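Local coordinates for protein carbonic anhydrase (Geobacillus kaustophilus, PDB 3VNP) that catalyses the reversible hydration of carbon dioxide to hydrogencarbonate, working as a homotrimeric gamma-class carbonic anhydrase with magnesium or zinc in its active site, at residues A[12-17]-A[31-36]; A[55-60]-A[157-162]; A[62-67]-A[84-89]; A[88-93]-A[106-111]. All blocks are in the same frame, centred on the assembly; numbering follows the deposited sequence.

Contact 1 of 4, residues A[12-17]-A[31-36]; sequences QIAASA and IGEETS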
loop_
_atom_site.group_PDB
_atom_site.type_symbol
_atom_site.label_atom_id
_atom_site.label_comp_id
_atom_site.label_asym_id
_atom_site.label_seq_id
_atom_site.Cartn_x
_atom_site.Cartn_y
_atom_site.Cartn_z
ATOM N N GLN A 12 -6.242 -3.062 23.524
ATOM C CA GLN A 12 -5.783 -3.990 24.546
ATOM C C GLN A 12 -4.839 -4.977 23.861
ATOM O O GLN A 12 -5.277 -5.894 23.163
ATOM C CB GLN A 12 -6.973 -4.712 25.186
ATOM C CG GLN A 12 -7.690 -3.876 26.249
ATOM C CD GLN A 12 -8.921 -4.569 26.813
ATOM O OE1 GLN A 12 -8.864 -5.733 27.226
ATOM N NE2 GLN A 12 -10.043 -3.853 26.841
ATOM N N ILE A 13 -3.540 -4.768 24.058
ATOM C CA ILE A 13 -2.508 -5.604 23.445
ATOM C C ILE A 13 -1.870 -6.597 24.416
ATOM O O ILE A 13 -1.449 -6.217 25.502
ATOM C CB ILE A 13 -1.363 -4.730 22.868
ATOM C CG1 ILE A 13 -1.938 -3.483 22.186
ATOM C CG2 ILE A 13 -0.521 -5.545 21.906
ATOM C CD1 ILE A 13 -3.018 -3.756 21.184
ATOM N N ALA A 14 -1.784 -7.864 24.019
ATOM C CA ALA A 14 -1.164 -8.876 24.869
ATOM C C ALA A 14 0.295 -8.480 25.102
ATOM O O ALA A 14 0.870 -7.733 24.315
ATOM C CB ALA A 14 -1.237 -10.233 24.203
ATOM N N ALA A 15 0.900 -8.982 26.171
ATOM C CA ALA A 15 2.287 -8.634 26.479
ATOM C C ALA A 15 3.328 -9.240 25.535
ATOM O O ALA A 15 4.356 -8.614 25.259
ATOM C CB ALA A 15 2.612 -9.014 27.930
ATOM N N SER A 16 3.066 -10.448 25.040
ATOM C CA SER A 16 4.000 -11.116 24.138
ATOM C C SER A 16 3.843 -10.661 22.688
ATOM O O SER A 16 4.553 -11.142 21.800
ATOM C CB SER A 16 3.814 -12.633 24.202
ATOM O OG SER A 16 2.585 -13.008 23.612
ATOM N N ALA A 17 2.916 -9.740 22.445
ATOM C CA ALA A 17 2.687 -9.246 21.090
ATOM C C ALA A 17 3.789 -8.300 20.604
ATOM O O ALA A 17 4.359 -7.526 21.380
ATOM C CB ALA A 17 1.334 -8.549 21.011
ATOM N N ILE A 31 -5.683 -7.416 20.594
ATOM C CA ILE A 31 -4.658 -8.235 19.957
ATOM C C ILE A 31 -4.152 -9.340 20.887
ATOM O O ILE A 31 -3.752 -9.082 22.024
ATOM C CB ILE A 31 -3.483 -7.351 19.473
ATOM C CG1 ILE A 31 -3.971 -6.437 18.341
ATOM C CG2 ILE A 31 -2.334 -8.217 18.984
ATOM C CD1 ILE A 31 -3.042 -5.279 18.027
ATOM N N GLY A 32 -4.165 -10.569 20.374
ATOM C CA GLY A 32 -3.747 -11.732 21.139
ATOM C C GLY A 32 -2.266 -11.947 21.366
ATOM O O GLY A 32 -1.419 -11.176 20.914
ATOM N N GLU A 33 -1.967 -13.033 22.072
ATOM C CA GLU A 33 -0.606 -13.420 22.430
ATOM C C GLU A 33 0.197 -13.926 21.227
ATOM O O GLU A 33 -0.330 -14.601 20.339
ATOM C CB GLU A 33 -0.667 -14.512 23.511
ATOM C CG GLU A 33 0.368 -14.418 24.644
ATOM C CD GLU A 33 0.059 -13.328 25.671
ATOM O OE1 GLU A 33 -1.084 -13.278 26.182
ATOM O OE2 GLU A 33 0.968 -12.527 25.982
ATOM N N GLU A 34 1.481 -13.585 21.208
ATOM C CA GLU A 34 2.385 -14.007 20.145
ATOM C C GLU A 34 2.068 -13.517 18.725
ATOM O O GLU A 34 2.724 -13.938 17.772
ATOM C CB GLU A 34 2.506 -15.537 20.143
ATOM C CG GLU A 34 3.283 -16.096 21.331
ATOM C CD GLU A 34 3.351 -17.614 21.334
ATOM O OE1 GLU A 34 2.287 -18.258 21.448
ATOM O OE2 GLU A 34 4.467 -18.166 21.223
ATOM N N THR A 35 1.082 -12.641 18.561
ATOM C CA THR A 35 0.795 -12.166 17.217
ATOM C C THR A 35 1.725 -10.991 16.897
ATOM O O THR A 35 2.154 -10.258 17.791
ATOM C CB THR A 35 -0.682 -11.735 17.040
ATOM O OG1 THR A 35 -0.878 -10.415 17.553
ATOM C CG2 THR A 35 -1.594 -12.694 17.759
ATOM N N SER A 36 2.052 -10.834 15.622
ATOM C CA SER A 36 2.942 -9.766 15.200
ATOM C C SER A 36 2.294 -8.856 14.169
ATOM O O SER A 36 1.757 -9.323 13.170
ATOM C CB SER A 36 4.228 -10.367 14.635
ATOM O OG SER A 36 3.934 -11.468 13.800
#
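Ile13 and Ile31 lie side by side on the same face of a parallel sheet, pointing the same way, and touch through their ends, Ile13 CD1 lying 3.5 Å from Ile31 CD1. In Ile13 the CG1 branch sits beside the backbone N (chi1 -41°), and chi2 folds CD1 over toward CB and CG1 of its neighbour. Backbone bonds fix this pairing: Ile31 N gives to Gln12 O at 3.0 Å and Ala14 N to Ile31 O at 3.1 Å. Past the strands the contact turns polar. The Glu33 chain bends at chi2 (75°) and swings its carboxylate back over the methyl of Ala14, with Glu33 OE1 3.6 Å from Ala14 CB. Ser16 N reaches Glu33 OE2 at 3.1 Å on the anti side, 26° out of the carboxylate plane, so the acid accepts the Ser16 N-H from the loop that follows strand 12-13. The hydroxyl of Ser16 lies near the same oxygen and near Glu34 N, but its modelled place is doubtful. Ala17 CB packs 4.2 Å from Ile31 CG2. Residues Gly32 to Thr35 form a type II turn, one corner of the left-handed beta-helix coil. Strand 12-13 is outermost in its sheet within the chain, with strand 29-31 beside it; strand 18-19 meets Ile13 through Ile19, while Gln164 and Lys167 of helix 146-170 bond to the carbonyls of Ser16 and Ala17.

Contact 2 of 4, residues A[55-60]-A[157-162]; sequences RVNIQD and REYVEK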
loop_
_atom_site.group_PDB
_atom_site.type_symbol
_atom_site.label_atom_id
_atom_site.label_comp_id
_atom_site.label_asym_id
_atom_site.label_seq_id
_atom_site.Cartn_x
_atom_site.Cartn_y
_atom_site.Cartn_z
ATOM N N ARG A 55 -1.111 -15.774 17.971
ATOM C CA ARG A 55 -0.186 -16.296 16.972
ATOM C C ARG A 55 -0.510 -15.870 15.547
ATOM O O ARG A 55 -0.204 -16.585 14.591
ATOM C CB ARG A 55 -0.154 -17.816 17.036
ATOM C CG ARG A 55 -0.060 -18.366 18.430
ATOM C CD ARG A 55 0.224 -19.845 18.385
ATOM N NE ARG A 55 1.647 -20.112 18.214
ATOM C CZ ARG A 55 2.147 -20.957 17.316
ATOM N NH1 ARG A 55 1.330 -21.614 16.496
ATOM N NH2 ARG A 55 3.461 -21.157 17.248
ATOM N N VAL A 56 -1.125 -14.702 15.409
ATOM C CA VAL A 56 -1.482 -14.170 14.099
ATOM C C VAL A 56 -0.399 -13.216 13.597
ATOM O O VAL A 56 0.278 -12.569 14.400
ATOM C CB VAL A 56 -2.801 -13.369 14.173
ATOM C CG1 VAL A 56 -3.063 -12.676 12.846
ATOM C CG2 VAL A 56 -3.952 -14.288 14.556
ATOM N N ASN A 57 -0.213 -13.139 12.282
ATOM C CA ASN A 57 0.756 -12.192 11.735
ATOM C C ASN A 57 0.089 -11.348 10.666
ATOM O O ASN A 57 -0.510 -11.868 9.727
ATOM C CB ASN A 57 2.008 -12.877 11.164
ATOM C CG ASN A 57 1.730 -13.685 9.915
ATOM O OD1 ASN A 57 1.517 -14.901 9.980
ATOM N ND2 ASN A 57 1.733 -13.017 8.764
ATOM N N ILE A 58 0.159 -10.036 10.853
ATOM C CA ILE A 58 -0.407 -9.076 9.920
ATOM C C ILE A 58 0.795 -8.340 9.339
ATOM O O ILE A 58 1.351 -7.432 9.958
ATOM C CB ILE A 58 -1.360 -8.119 10.652
ATOM C CG1 ILE A 58 -2.572 -8.915 11.149
ATOM C CG2 ILE A 58 -1.804 -6.989 9.729
ATOM C CD1 ILE A 58 -3.549 -8.107 11.955
ATOM N N GLN A 59 1.199 -8.758 8.145
ATOM C CA GLN A 59 2.373 -8.202 7.490
ATOM C C GLN A 59 2.341 -6.738 7.055
ATOM O O GLN A 59 1.292 -6.094 7.018
ATOM C CB GLN A 59 2.779 -9.120 6.331
ATOM C CG GLN A 59 3.392 -10.432 6.830
ATOM C CD GLN A 59 3.562 -11.471 5.744
ATOM O OE1 GLN A 59 4.118 -11.192 4.680
ATOM N NE2 GLN A 59 3.089 -12.687 6.009
ATOM N N ASP A 60 3.541 -6.244 6.756
ATOM C CA ASP A 60 3.844 -4.872 6.355
ATOM C C ASP A 60 2.854 -4.104 5.498
ATOM O O ASP A 60 2.331 -4.618 4.512
ATOM C CB ASP A 60 5.202 -4.870 5.661
ATOM C CG ASP A 60 6.210 -5.756 6.375
ATOM O OD1 ASP A 60 6.865 -5.295 7.343
ATOM O OD2 ASP A 60 6.330 -6.932 5.975
ATOM N N ARG A 157 4.136 -20.528 12.193
ATOM C CA ARG A 157 5.108 -20.722 13.263
ATOM C C ARG A 157 6.332 -19.825 13.083
ATOM O O ARG A 157 6.834 -19.246 14.046
ATOM C CB ARG A 157 5.537 -22.190 13.306
ATOM C CG ARG A 157 6.603 -22.510 14.330
ATOM C CD ARG A 157 7.058 -23.954 14.182
ATOM N NE ARG A 157 7.591 -24.214 12.847
ATOM C CZ ARG A 157 8.064 -25.388 12.441
ATOM N NH1 ARG A 157 8.074 -26.427 13.271
ATOM N NH2 ARG A 157 8.527 -25.523 11.201
ATOM N N GLU A 158 6.809 -19.719 11.846
ATOM C CA GLU A 158 7.966 -18.886 11.537
ATOM C C GLU A 158 7.752 -17.430 11.957
ATOM O O GLU A 158 8.664 -16.799 12.495
ATOM C CB GLU A 158 8.269 -18.935 10.037
ATOM C CG GLU A 158 9.328 -17.928 9.582
ATOM C CD GLU A 158 9.276 -17.651 8.083
ATOM O OE1 GLU A 158 9.433 -18.607 7.294
ATOM O OE2 GLU A 158 9.077 -16.476 7.690
ATOM N N TYR A 159 6.559 -16.889 11.714
ATOM C CA TYR A 159 6.306 -15.502 12.086
ATOM C C TYR A 159 6.212 -15.246 13.587
ATOM O O TYR A 159 6.360 -14.107 14.031
ATOM C CB TYR A 159 5.063 -14.950 11.373
ATOM C CG TYR A 159 5.419 -14.243 10.082
ATOM C CD1 TYR A 159 5.366 -14.907 8.855
ATOM C CD2 TYR A 159 5.893 -12.929 10.099
ATOM C CE1 TYR A 159 5.780 -14.280 7.675
ATOM C CE2 TYR A 159 6.313 -12.292 8.926
ATOM C CZ TYR A 159 6.256 -12.973 7.720
ATOM O OH TYR A 159 6.685 -12.351 6.566
ATOM N N VAL A 160 5.965 -16.294 14.367
ATOM C CA VAL A 160 5.906 -16.139 15.814
ATOM C C VAL A 160 7.356 -15.989 16.266
ATOM O O VAL A 160 7.666 -15.196 17.155
ATOM C CB VAL A 160 5.291 -17.369 16.496
ATOM C CG1 VAL A 160 5.290 -17.173 17.998
ATOM C CG2 VAL A 160 3.876 -17.587 15.996
ATOM N N GLU A 161 8.239 -16.761 15.634
ATOM C CA GLU A 161 9.665 -16.711 15.927
ATOM C C GLU A 161 10.199 -15.320 15.584
ATOM O O GLU A 161 10.800 -14.663 16.433
ATOM C CB GLU A 161 10.429 -17.757 15.103
ATOM C CG GLU A 161 10.915 -18.975 15.878
ATOM C CD GLU A 161 9.816 -19.995 16.139
ATOM O OE1 GLU A 161 8.760 -19.616 16.696
ATOM O OE2 GLU A 161 10.010 -21.183 15.789
ATOM N N LYS A 162 9.981 -14.877 14.341
ATOM C CA LYS A 162 10.453 -13.557 13.910
ATOM C C LYS A 162 9.840 -12.452 14.746
ATOM O O LYS A 162 10.498 -11.464 15.056
ATOM C CB LYS A 162 10.119 -13.280 12.439
ATOM C CG LYS A 162 10.815 -14.160 11.427
ATOM C CD LYS A 162 10.766 -13.517 10.050
ATOM C CE LYS A 162 11.127 -14.503 8.943
ATOM N NZ LYS A 162 12.436 -15.174 9.172
#
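Tyr159 stacks its ring on the Asn57 amide and meets the Gln59 amide nearer its hydroxyl end. The Asn57 amide lies over one face, its plane 17° from that of the ring, with Asn57 CG 3.7 Å from Tyr159 CG. The Gln59 amide lies 15° from the ring plane, with Gln59 CD 3.3 Å from Tyr159 OH. A smaller packing contact flanks this: Val160 CG2 sits over one face of the Arg55 guanidinium, 3.8 Å from Arg55 NH2, reached because the arginine chain bends at chi3 (83°). The Tyr159 hydroxyl has its strongest partner beyond these residues, accepting a hydrogen bond from Arg44 NH2 of the second subunit, whose NH1 also forms a salt bridge with Asp60. The Trp38 ring also meets that of Tyr159. A leucine in place of Tyr159 would probably take the stacked ring from the Asn57 amide and leave Arg44 of the second subunit without this hydroxyl. Gln59 packs on His82, a metal ligand, its side chain about 4 Å from the magnesium ion. The C-terminal helix lying along a beta-helix is a feature of gamma-class carbonic anhydrases, and here it meets the coil next to an active site at the subunit interface.

Contact 3 of 4, residues A[62-67]-A[84-89]; sequences SILHQS and VILHSA. With MG (magnesium ion), chain E.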
loop_
_atom_site.group_PDB
_atom_site.type_symbol
_atom_site.label_atom_id
_atom_site.label_comp_id
_atom_site.label_asym_id
_atom_site.label_seq_id
_atom_site.Cartn_x
_atom_site.Cartn_y
_atom_site.Cartn_z
ATOM N N SER A 62 -0.287 -3.104 5.936
ATOM C CA SER A 62 -1.680 -3.502 5.789
ATOM C C SER A 62 -2.617 -2.469 6.404
ATOM O O SER A 62 -2.209 -1.631 7.218
ATOM C CB SER A 62 -1.919 -4.861 6.432
ATOM O OG SER A 62 -1.153 -5.847 5.774
ATOM N N ILE A 63 -3.876 -2.523 5.997
ATOM C CA ILE A 63 -4.866 -1.607 6.524
ATOM C C ILE A 63 -6.050 -2.406 7.059
ATOM O O ILE A 63 -6.682 -3.173 6.325
ATOM C CB ILE A 63 -5.392 -0.638 5.443
ATOM C CG1 ILE A 63 -4.229 -0.042 4.647
ATOM C CG2 ILE A 63 -6.207 0.468 6.101
ATOM C CD1 ILE A 63 -3.212 0.702 5.498
ATOM N N LEU A 64 -6.334 -2.234 8.345
ATOM C CA LEU A 64 -7.461 -2.909 8.973
ATOM C C LEU A 64 -8.467 -1.861 9.430
ATOM O O LEU A 64 -8.127 -0.957 10.192
ATOM C CB LEU A 64 -6.991 -3.764 10.155
ATOM C CG LEU A 64 -6.529 -5.179 9.762
ATOM C CD1 LEU A 64 -5.394 -5.093 8.741
ATOM C CD2 LEU A 64 -6.085 -5.953 11.000
ATOM N N HIS A 65 -9.697 -1.965 8.933
ATOM C CA HIS A 65 -10.748 -1.030 9.308
ATOM C C HIS A 65 -12.113 -1.725 9.278
ATOM O O HIS A 65 -12.209 -2.922 9.010
ATOM C CB HIS A 65 -10.758 0.179 8.364
ATOM C CG HIS A 65 -11.428 1.390 8.939
ATOM N ND1 HIS A 65 -12.096 2.312 8.164
ATOM C CD2 HIS A 65 -11.528 1.833 10.214
ATOM C CE1 HIS A 65 -12.581 3.268 8.935
ATOM N NE2 HIS A 65 -12.250 3.001 10.184
ATOM N N GLN A 66 -13.173 -0.974 9.549
ATOM C CA GLN A 66 -14.500 -1.562 9.558
ATOM C C GLN A 66 -15.571 -0.627 9.014
ATOM O O GLN A 66 -15.380 0.590 8.932
ATOM C CB GLN A 66 -14.909 -1.962 10.989
ATOM C CG GLN A 66 -13.787 -2.404 11.922
ATOM C CD GLN A 66 -12.957 -1.234 12.412
ATOM O OE1 GLN A 66 -13.496 -0.181 12.743
ATOM N NE2 GLN A 66 -11.644 -1.416 12.475
ATOM N N SER A 67 -16.692 -1.230 8.626
ATOM C CA SER A 67 -17.866 -0.502 8.163
ATOM C C SER A 67 -18.818 -0.645 9.374
ATOM O O SER A 67 -18.663 -1.573 10.188
ATOM C CB SER A 67 -18.453 -1.149 6.898
ATOM O OG SER A 67 -18.767 -2.515 7.097
ATOM N N VAL A 84 -2.098 -5.758 2.778
ATOM C CA VAL A 84 -3.440 -6.265 2.579
ATOM C C VAL A 84 -4.453 -5.314 3.206
ATOM O O VAL A 84 -4.170 -4.653 4.210
ATOM C CB VAL A 84 -3.622 -7.669 3.208
ATOM C CG1 VAL A 84 -5.121 -7.993 3.374
ATOM C CG2 VAL A 84 -2.969 -8.715 2.323
ATOM N N ILE A 85 -5.627 -5.240 2.595
ATOM C CA ILE A 85 -6.702 -4.418 3.121
ATOM C C ILE A 85 -7.763 -5.379 3.664
ATOM O O ILE A 85 -8.225 -6.273 2.957
ATOM C CB ILE A 85 -7.349 -3.542 2.028
ATOM C CG1 ILE A 85 -6.349 -2.502 1.524
ATOM C CG2 ILE A 85 -8.590 -2.860 2.584
ATOM C CD1 ILE A 85 -6.893 -1.603 0.413
ATOM N N LEU A 86 -8.125 -5.213 4.926
ATOM C CA LEU A 86 -9.146 -6.052 5.536
ATOM C C LEU A 86 -10.200 -5.095 6.031
ATOM O O LEU A 86 -9.939 -4.276 6.909
ATOM C CB LEU A 86 -8.573 -6.855 6.708
ATOM C CG LEU A 86 -7.478 -7.867 6.367
ATOM C CD1 LEU A 86 -6.993 -8.547 7.637
ATOM C CD2 LEU A 86 -8.017 -8.890 5.386
ATOM N N HIS A 87 -11.390 -5.185 5.454
ATOM C CA HIS A 87 -12.464 -4.289 5.838
ATOM C C HIS A 87 -13.675 -5.054 6.357
ATOM O O HIS A 87 -14.399 -5.675 5.585
ATOM C CB HIS A 87 -12.845 -3.428 4.638
ATOM C CG HIS A 87 -13.307 -2.055 5.007
ATOM N ND1 HIS A 87 -14.614 -1.773 5.348
ATOM C CD2 HIS A 87 -12.630 -0.886 5.112
ATOM C CE1 HIS A 87 -14.721 -0.490 5.646
ATOM N NE2 HIS A 87 -13.530 0.069 5.513
ATOM N N SER A 88 -13.885 -5.001 7.672
ATOM C CA SER A 88 -15.006 -5.695 8.300
ATOM C C SER A 88 -15.069 -7.126 7.800
ATOM O O SER A 88 -16.144 -7.647 7.509
ATOM C CB SER A 88 -16.321 -4.994 7.981
ATOM O OG SER A 88 -16.430 -3.784 8.699
ATOM N N ALA A 89 -13.905 -7.753 7.691
ATOM C CA ALA A 89 -13.834 -9.123 7.218
ATOM C C ALA A 89 -13.776 -10.076 8.395
ATOM O O ALA A 89 -13.428 -9.682 9.511
ATOM C CB ALA A 89 -12.604 -9.309 6.339
HETATM MG MG MG E . -12.840 2.312 5.951
HETATM O O HOH W 1 -14.084 4.378 5.626
#
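His65 and His87 hold their imidazoles side by side, the planes 88° apart, and both bind one magnesium ion. His65 ND1 coordinates it at 2.3 Å and His87 NE2 at 2.4 Å. One face of the His87 ring is covered by the backbone of the neighbouring strand, with His65 C over its centre and Gln66 N toward the rim, while Ser67 CB lies at its edge in plane. A water bound to the metal at 2.4 Å lies in the plane of the His65 ring, at its edge. Second-shell acids fix both rings: Asp46 bonds to His65 NE2 and Asp105 to His87 ND1, probably raising the donor strength of the metal-bound nitrogens. In the regular parallel ladder, Leu86 N meets Ile63 O at 2.9 Å, nearly straight, and His65 N meets Leu86 O at 3.1 Å. Serines close both ends: Ser62 OG accepts from Val84 N at 3.1 Å and itself bonds to Gln59 O, and Ser88 OG takes the N-H of Ser67 at 2.6 Å. On the face away from the histidines, Leu64 and Leu86 run alongside each other, with Leu64 CD1 4.0 Å from Leu86 CD1, inside the coil. His82 of the third subunit supplies the remaining protein ligand; two histidines from adjacent coils and one from a neighbouring subunit make the interfacial metal site of the gamma-class carbonic anhydrases.

Contact 4 of 4, residues A[88-93]-A[106-111]; sequences SAIVRK and RAEIGE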
loop_
_atom_site.group_PDB
_atom_site.type_symbol
_atom_site.label_atom_id
_atom_site.label_comp_id
_atom_site.label_asym_id
_atom_site.label_seq_id
_atom_site.Cartn_x
_atom_site.Cartn_y
_atom_site.Cartn_z
ATOM N N SER A 88 -13.885 -5.001 7.672
ATOM C CA SER A 88 -15.006 -5.695 8.300
ATOM C C SER A 88 -15.069 -7.126 7.800
ATOM O O SER A 88 -16.144 -7.647 7.509
ATOM C CB SER A 88 -16.321 -4.994 7.981
ATOM O OG SER A 88 -16.430 -3.784 8.699
ATOM N N ALA A 89 -13.905 -7.753 7.691
ATOM C CA ALA A 89 -13.834 -9.123 7.218
ATOM C C ALA A 89 -13.776 -10.076 8.395
ATOM O O ALA A 89 -13.428 -9.682 9.511
ATOM C CB ALA A 89 -12.604 -9.309 6.339
ATOM N N ILE A 90 -14.132 -11.329 8.135
ATOM C CA ILE A 90 -14.111 -12.371 9.144
ATOM C C ILE A 90 -13.202 -13.469 8.615
ATOM O O ILE A 90 -13.575 -14.218 7.716
ATOM C CB ILE A 90 -15.525 -12.913 9.390
ATOM C CG1 ILE A 90 -16.403 -11.780 9.917
ATOM C CG2 ILE A 90 -15.493 -14.069 10.389
ATOM C CD1 ILE A 90 -17.856 -12.128 10.003
ATOM N N VAL A 91 -11.995 -13.541 9.167
ATOM C CA VAL A 91 -11.006 -14.528 8.747
ATOM C C VAL A 91 -10.928 -15.637 9.791
ATOM O O VAL A 91 -10.544 -15.392 10.937
ATOM C CB VAL A 91 -9.609 -13.873 8.592
ATOM C CG1 VAL A 91 -8.660 -14.823 7.897
ATOM C CG2 VAL A 91 -9.728 -12.564 7.820
ATOM N N ARG A 92 -11.289 -16.855 9.396
ATOM C CA ARG A 92 -11.266 -17.984 10.319
ATOM C C ARG A 92 -9.867 -18.529 10.595
ATOM O O ARG A 92 -8.911 -18.235 9.870
ATOM C CB ARG A 92 -12.177 -19.106 9.803
ATOM C CG ARG A 92 -13.631 -18.686 9.664
ATOM C CD ARG A 92 -14.154 -18.173 10.985
ATOM N NE ARG A 92 -15.550 -17.766 10.909
ATOM C CZ ARG A 92 -16.261 -17.362 11.958
ATOM N NH1 ARG A 92 -15.696 -17.318 13.159
ATOM N NH2 ARG A 92 -17.529 -16.995 11.809
ATOM N N LYS A 93 -9.763 -19.326 11.656
ATOM C CA LYS A 93 -8.497 -19.912 12.073
ATOM C C LYS A 93 -7.655 -20.543 10.981
ATOM O O LYS A 93 -8.152 -21.255 10.109
ATOM C CB LYS A 93 -8.728 -20.938 13.187
ATOM C CG LYS A 93 -8.990 -20.283 14.535
ATOM C CD LYS A 93 -9.184 -21.281 15.676
ATOM C CE LYS A 93 -9.405 -20.540 17.006
ATOM N NZ LYS A 93 -9.715 -21.458 18.145
ATOM N N ARG A 106 -18.095 -8.156 5.515
ATOM C CA ARG A 106 -18.857 -9.350 5.851
ATOM C C ARG A 106 -18.397 -10.572 5.077
ATOM O O ARG A 106 -18.967 -11.654 5.203
ATOM C CB ARG A 106 -20.350 -9.096 5.646
ATOM C CG ARG A 106 -20.850 -7.914 6.464
ATOM C CD ARG A 106 -22.313 -7.612 6.203
ATOM N NE ARG A 106 -23.200 -8.418 7.035
ATOM C CZ ARG A 106 -24.525 -8.394 6.941
ATOM N NH1 ARG A 106 -25.114 -7.607 6.047
ATOM N NH2 ARG A 106 -25.262 -9.153 7.743
ATOM N N ALA A 107 -17.354 -10.402 4.278
ATOM C CA ALA A 107 -16.816 -11.527 3.536
ATOM C C ALA A 107 -16.231 -12.464 4.581
ATOM O O ALA A 107 -15.442 -12.040 5.420
ATOM C CB ALA A 107 -15.726 -11.063 2.585
ATOM N N GLU A 108 -16.627 -13.730 4.553
ATOM C CA GLU A 108 -16.100 -14.684 5.519
ATOM C C GLU A 108 -15.151 -15.669 4.855
ATOM O O GLU A 108 -15.502 -16.348 3.891
ATOM C CB GLU A 108 -17.240 -15.427 6.211
ATOM C CG GLU A 108 -16.798 -16.575 7.106
ATOM C CD GLU A 108 -17.922 -17.065 8.000
ATOM O OE1 GLU A 108 -19.089 -17.031 7.552
ATOM O OE2 GLU A 108 -17.641 -17.488 9.140
ATOM N N ILE A 109 -13.937 -15.732 5.378
ATOM C CA ILE A 109 -12.927 -16.617 4.834
ATOM C C ILE A 109 -12.756 -17.833 5.728
ATOM O O ILE A 109 -12.197 -17.754 6.820
ATOM C CB ILE A 109 -11.595 -15.859 4.652
ATOM C CG1 ILE A 109 -11.784 -14.793 3.567
ATOM C CG2 ILE A 109 -10.476 -16.817 4.280
ATOM C CD1 ILE A 109 -10.630 -13.862 3.427
ATOM N N GLY A 110 -13.260 -18.957 5.229
ATOM C CA GLY A 110 -13.219 -20.213 5.943
ATOM C C GLY A 110 -11.894 -20.664 6.505
ATOM O O GLY A 110 -10.823 -20.358 5.991
ATOM N N GLU A 111 -11.997 -21.418 7.588
ATOM C CA GLU A 111 -10.858 -21.978 8.290
ATOM C C GLU A 111 -9.887 -22.684 7.335
ATOM O O GLU A 111 -10.302 -23.466 6.478
ATOM C CB GLU A 111 -11.388 -22.966 9.326
ATOM C CG GLU A 111 -10.352 -23.698 10.138
ATOM C CD GLU A 111 -10.982 -24.797 10.974
ATOM O OE1 GLU A 111 -11.964 -24.508 11.699
ATOM O OE2 GLU A 111 -10.498 -25.950 10.903
#
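Arg92 and Glu108 meet through two differently folded chains: the arginine doubles back at chi2 (-57°), whereas the glutamate runs extended, its CG opposite the backbone N (chi1 172°). The guanidinium therefore comes side-on to one oxygen, with Arg92 NE 2.8 Å and Arg92 NH2 2.7 Å from Glu108 OE2. Both bonds lie in the guanidinium plane; Glu108 OE2 takes NE on its anti lone pair, while NH2 arrives on the syn side, 32° out of the carboxylate plane. Ile90 CG2 lies 3.6 Å above one face of the guanidinium, and Arg92 NH1 has a second acid, Glu75, in a salt bridge. Swapping Arg92 for a methionine would probably leave Glu108 and Glu75 without the positive charge they share. Underneath, the strands are parallel: Ile109 N gives to Ile90 O at 2.8 Å and Arg92 N to Ile109 O at 2.9 Å, with Arg106 N bonding to Ser88 O where the chain turns into the strand. Val91 and Ile109 point to the inner face, where both rest on Ile97 of strand 96-97, and Ile109 also touches Ile103 of strand 102-103. Strand 72-74 borders strand 90-91 on its other side, making it an interior strand.

In the fold
Three of the four contacts join successive coils of one left-handed beta-helix. Contacts 1 and 4 reach the same sheet, with centres about 20 Å apart. Contact 3 belongs to another wall and shares Ser88 and Ala89 with contact 4, strand 85-87 leading straight to 90-91. Contact 2 alone brings in helix 146-170, closing a long loop that encompasses contacts 3 and 4; it touches contact 1 through backbone and contact 3 through Ile58 and Leu64. Contact 3 carries two of the three histidines of one metal site, while contact 2, about 18 Å away between centres, lies beside His82, the ligand this subunit gives to another, so each subunit takes part in two interfacial sites.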